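Local coordinates for protein erythromycin C-12 hydroxylase (PDB 2JJN) that hydroxylates erythromycin D at C-12 of its macrolactone ring to give erythromycin C, as a heme b monooxygenase of the cytochrome P450 family, at residues 104-108 / 109-113; 356-359 / 360-364. The protein carries 2 engineered substitutions. One frame throughout, in Å; residues are numbered along the deposited sequence. Where two conformers were deposited one is given.

Contact 1: residues 104-108 / 109-113; sequences SAFTP and RTISD
F106 and I111 make the tight, greasy part of this turn: in the conformer given (the ring has a second one), CE1 of F106 comes within 3.6 Å of CG1 of I111, while CG2 of T110 sits at the ring's edge, near its plane. CG anti to the backbone N (chi1 -168°) goes with a ring lying toward I111. Further packing comes from L151 of helix 142-152 and from the heme, which the same ring touches. One step along, the side chains of T107 and T110 cross at about a right angle and their OG1 atoms share a hydrogen bond of 2.8 Å. Backbone bonds then start the helix, I111 N to T107 O at 3.3 Å and S112 N to P108 O at 2.9 Å. The opposite character appears at P108, R109, S112 and D113, which are exposed. There a water lies 2.9 Å from S112 OG and gives a weak bond to P108 O, and NE of R109 stands 3.3 Å from OD1 of D113, a salt bridge of charges alone since no N-H points at that oxygen. This is an N-capped helix start, T107 being the cap, preceded by an inverse gamma turn whose central F106 lines the heme pocket.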
# COMPACT_ATOMS: atom_id res chain seq x y z
N SER A 104 0.56 -15.82 13.54
CA SER A 104 1.01 -17.20 13.77
C SER A 104 0.93 -18.03 12.47
O SER A 104 1.59 -19.05 12.32
CB SER A 104 0.20 -17.83 14.91
OG SER A 104 -1.11 -18.18 14.46
N ALA A 105 0.14 -17.57 11.51
CA ALA A 105 0.09 -18.19 10.17
C ALA A 105 1.00 -17.53 9.11
O ALA A 105 1.64 -18.23 8.31
CB ALA A 105 -1.34 -18.14 9.67
N PHE A 106 0.92 -16.20 9.01
CA PHE A 106 1.68 -15.40 8.04
C PHE A 106 3.03 -15.09 8.68
O PHE A 106 3.23 -14.00 9.21
CB PHE A 106 0.89 -14.10 7.74
CG PHE A 106 1.43 -13.32 6.55
CD1 PHE A 106 2.12 -13.96 5.53
CD2 PHE A 106 1.23 -11.94 6.46
CE1 PHE A 106 2.63 -13.22 4.43
CE2 PHE A 106 1.73 -11.20 5.38
CZ PHE A 106 2.42 -11.83 4.37
N THR A 107 3.93 -16.06 8.67
CA THR A 107 5.21 -15.92 9.40
C THR A 107 6.38 -15.37 8.55
O THR A 107 6.31 -15.34 7.32
CB THR A 107 5.62 -17.27 9.96
OG1 THR A 107 5.87 -18.17 8.87
CG2 THR A 107 4.52 -17.81 10.86
N PRO A 108 7.48 -14.93 9.21
CA PRO A 108 8.68 -14.49 8.46
C PRO A 108 9.21 -15.47 7.36
O PRO A 108 9.69 -15.04 6.27
CB PRO A 108 9.73 -14.35 9.58
CG PRO A 108 8.90 -13.94 10.79
CD PRO A 108 7.64 -14.76 10.68
N ARG A 109 9.19 -16.77 7.67
CA ARG A 109 9.75 -17.81 6.79
C ARG A 109 8.82 -18.12 5.63
O ARG A 109 9.27 -18.48 4.51
CB ARG A 109 10.00 -19.08 7.61
CG ARG A 109 10.43 -20.34 6.79
CD ARG A 109 11.75 -20.11 6.12
NE ARG A 109 12.60 -21.29 6.13
CZ ARG A 109 13.93 -21.25 6.23
NH1 ARG A 109 14.55 -20.07 6.31
NH2 ARG A 109 14.64 -22.37 6.24
N THR A 110 7.52 -17.96 5.90
CA THR A 110 6.49 -18.04 4.88
C THR A 110 6.85 -17.03 3.80
O THR A 110 6.76 -17.35 2.61
CB THR A 110 5.13 -17.74 5.49
OG1 THR A 110 4.80 -18.81 6.40
CG2 THR A 110 4.07 -17.72 4.46
N ILE A 111 7.28 -15.83 4.21
CA ILE A 111 7.60 -14.75 3.25
C ILE A 111 8.96 -15.02 2.59
O ILE A 111 9.07 -14.97 1.35
CB ILE A 111 7.62 -13.38 3.94
CG1 ILE A 111 6.22 -13.01 4.42
CG2 ILE A 111 8.20 -12.32 3.01
CD1 ILE A 111 6.20 -11.80 5.37
N SER A 112 10.01 -15.27 3.38
CA SER A 112 11.33 -15.42 2.78
C SER A 112 11.42 -16.60 1.78
O SER A 112 12.13 -16.51 0.75
CB SER A 112 12.39 -15.50 3.89
OG SER A 112 12.17 -16.67 4.67
N ASP A 113 10.70 -17.69 2.07
CA ASP A 113 10.66 -18.83 1.14
C ASP A 113 10.08 -18.50 -0.25
O ASP A 113 10.24 -19.30 -1.20
CB ASP A 113 9.82 -19.95 1.76
CG ASP A 113 10.60 -20.76 2.80
OD1 ASP A 113 11.83 -20.57 3.00
OD2 ASP A 113 9.93 -21.61 3.43
O HOH W 1 12.77 -15.48 7.20

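Contact 2: residues 356-359 / 360-364; sequences APLA and RLENR. With HEM (protoporphyrin IX containing Fe), chain B.
A359 and N363 meet through the flat amide of N363, whose ND2 donates to the carbonyl oxygen of A359 at 2.9 Å with an N-H...O angle of 170°. The acceptor lies practically in the amide plane, 3° out of it, and the backbone N of N363 reaches the same oxygen at 3.0 Å from the other face of the carbonyl plane. Two donors thus grip A359 O, and the side-chain bond holds the amide's rotation; around it, T246, L249 and L250 of helix 228-259 pack on N363. The guanidinium of R360 has A356 CB oblique to it, 3.9 Å from NH1. Its chain runs extended past A356 O to a salt bridge between NE and E279. On another side of the helix, in the conformer given, OE1 of E362 abuts the branch point of L358, 3.2 Å from CG and near both methyls, the two side chains crossing obliquely. With CG anti to the backbone N (chi1 177°), the L358 branch lies between E362 and the heme, CD2 3.7 Å from heme CBC, while A359 CB packs 3.6 Å from heme CAB. The heme iron carries a water at 2.2 Å, and its axial protein ligand is C353, just before this helix. The chemistry implies a division of labour: apolar leucine and alanine carbons border the porphyrin, the charge of R360 is paired with E279, one N-H of the N363 amide is used on the helix's own backbone, and the apolar surroundings of the buried E362 carboxylate might raise its pKa.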
# COMPACT_ATOMS: atom_id res chain seq x y z
N ALA A 356 5.03 -5.86 5.36
CA ALA A 356 6.24 -5.11 4.95
C ALA A 356 7.39 -5.99 4.42
O ALA A 356 8.02 -5.64 3.42
CB ALA A 356 6.74 -4.17 6.08
N PRO A 357 7.70 -7.10 5.12
CA PRO A 357 8.80 -7.91 4.58
C PRO A 357 8.52 -8.43 3.17
O PRO A 357 9.44 -8.52 2.34
CB PRO A 357 8.90 -9.10 5.57
CG PRO A 357 8.33 -8.53 6.84
CD PRO A 357 7.17 -7.67 6.37
N LEU A 358 7.27 -8.78 2.87
CA LEU A 358 6.94 -9.26 1.53
C LEU A 358 7.02 -8.14 0.50
O LEU A 358 7.55 -8.33 -0.60
CB LEU A 358 5.58 -9.93 1.52
CG LEU A 358 5.09 -10.42 0.15
CD1 LEU A 358 6.16 -11.42 -0.42
CD2 LEU A 358 3.76 -11.11 0.30
N ALA A 359 6.50 -6.98 0.85
CA ALA A 359 6.60 -5.79 -0.02
C ALA A 359 8.06 -5.49 -0.35
O ALA A 359 8.42 -5.23 -1.53
CB ALA A 359 5.99 -4.58 0.73
N ARG A 360 8.90 -5.50 0.67
CA ARG A 360 10.32 -5.21 0.48
C ARG A 360 10.96 -6.28 -0.40
O ARG A 360 11.86 -5.93 -1.21
CB ARG A 360 11.06 -5.10 1.81
CG ARG A 360 10.72 -3.78 2.50
CD ARG A 360 11.25 -3.80 3.95
NE ARG A 360 11.15 -2.44 4.50
CZ ARG A 360 10.81 -2.14 5.76
NH1 ARG A 360 10.42 -3.10 6.58
NH2 ARG A 360 10.80 -0.85 6.16
N LEU A 361 10.57 -7.53 -0.21
CA LEU A 361 11.17 -8.65 -0.98
C LEU A 361 10.73 -8.58 -2.44
O LEU A 361 11.57 -8.69 -3.37
CB LEU A 361 10.74 -9.97 -0.33
CG LEU A 361 11.27 -11.21 -1.05
CD1 LEU A 361 12.80 -11.27 -1.09
CD2 LEU A 361 10.66 -12.46 -0.36
N GLU A 362 9.45 -8.38 -2.66
CA GLU A 362 8.97 -8.31 -4.03
C GLU A 362 9.60 -7.15 -4.81
O GLU A 362 10.01 -7.31 -5.97
CB GLU A 362 7.46 -8.15 -4.06
CG GLU A 362 6.72 -9.33 -3.43
CD GLU A 362 5.23 -9.28 -3.72
OE1 GLU A 362 4.42 -9.68 -2.85
OE2 GLU A 362 4.83 -8.82 -4.79
N ASN A 363 9.77 -6.01 -4.15
CA ASN A 363 10.28 -4.86 -4.89
C ASN A 363 11.81 -4.93 -5.04
O ASN A 363 12.37 -4.47 -6.07
CB ASN A 363 9.80 -3.56 -4.23
CG ASN A 363 8.41 -3.27 -4.61
OD1 ASN A 363 8.18 -2.68 -5.68
ND2 ASN A 363 7.46 -3.72 -3.81
N ARG A 364 12.52 -5.55 -4.09
CA ARG A 364 13.95 -5.78 -4.25
C ARG A 364 14.16 -6.67 -5.47
O ARG A 364 14.98 -6.37 -6.36
CB ARG A 364 14.54 -6.48 -3.01
CG ARG A 364 16.00 -6.87 -3.26
CD ARG A 364 16.67 -7.39 -1.97
NE ARG A 364 16.16 -8.68 -1.48
CZ ARG A 364 16.58 -9.88 -1.87
NH1 ARG A 364 17.44 -10.02 -2.89
NH2 ARG A 364 16.16 -10.98 -1.22
CHA HEM B . -1.18 -2.23 7.10
CHB HEM B . 1.28 0.23 3.69
CHC HEM B . 2.30 -3.94 1.45
CHD HEM B . -0.81 -6.28 4.37
C1A HEM B . -0.54 -1.25 6.39
C2A HEM B . -0.51 0.17 6.77
C3A HEM B . 0.15 0.85 5.82
C4A HEM B . 0.57 -0.10 4.81
CMA HEM B . 0.40 2.37 5.77
CAA HEM B . -1.12 0.77 8.05
CBA HEM B . -2.61 1.03 7.90
CGA HEM B . -3.17 1.86 9.05
O1A HEM B . -2.41 2.22 9.99
O2A HEM B . -4.42 2.10 9.02
C1B HEM B . 1.78 -0.70 2.79
C2B HEM B . 2.67 -0.40 1.69
C3B HEM B . 2.96 -1.57 1.07
C4B HEM B . 2.24 -2.61 1.79
CMB HEM B . 3.12 1.05 1.42
CAB HEM B . 3.82 -1.86 -0.18
CBB HEM B . 4.88 -1.16 -0.42
C1C HEM B . 1.55 -4.93 2.05
C2C HEM B . 1.54 -6.33 1.64
C3C HEM B . 0.68 -6.98 2.45
C4C HEM B . 0.12 -6.01 3.40
CMC HEM B . 2.42 -6.87 0.48
CAC HEM B . 0.25 -8.46 2.45
CBC HEM B . 1.11 -9.46 2.21
C1D HEM B . -1.18 -5.38 5.32
C2D HEM B . -2.10 -5.70 6.37
C3D HEM B . -2.20 -4.47 7.22
C4D HEM B . -1.34 -3.51 6.61
CMD HEM B . -2.86 -7.05 6.59
CAD HEM B . -3.07 -4.26 8.47
CBD HEM B . -2.29 -4.58 9.75
CGD HEM B . -3.12 -4.25 10.96
O1D HEM B . -4.15 -3.56 10.84
O2D HEM B . -2.72 -4.70 12.06
NA HEM B . 0.17 -1.39 5.18
NB HEM B . 1.49 -2.06 2.82
NC HEM B . 0.65 -4.80 3.09
ND HEM B . -0.74 -4.06 5.49
FE HEM B . 0.53 -3.09 4.23
O HOH W 2 -1.23 -2.57 2.98

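In the fold
Contact 1 comes first along the chain, running from the end of helix 94-105 into the short helix 108-112; contact 2 follows much later, in the opening turns of helix 356-374. Their centres nevertheless lie about 13 Å apart, and the two touch directly: CG2 of I111 packs 3.6 Å from CA of L358, and CD1 of I111 lies 3.8 Å from CB of P357. Contact 1 sits further out, about 19 Å from the chain centre against 11 Å for contact 2. Both contribute residues to the heme pocket, contact 1 through F106 and contact 2 through L358 and A359, so two segments distant in sequence help enclose one cofactor.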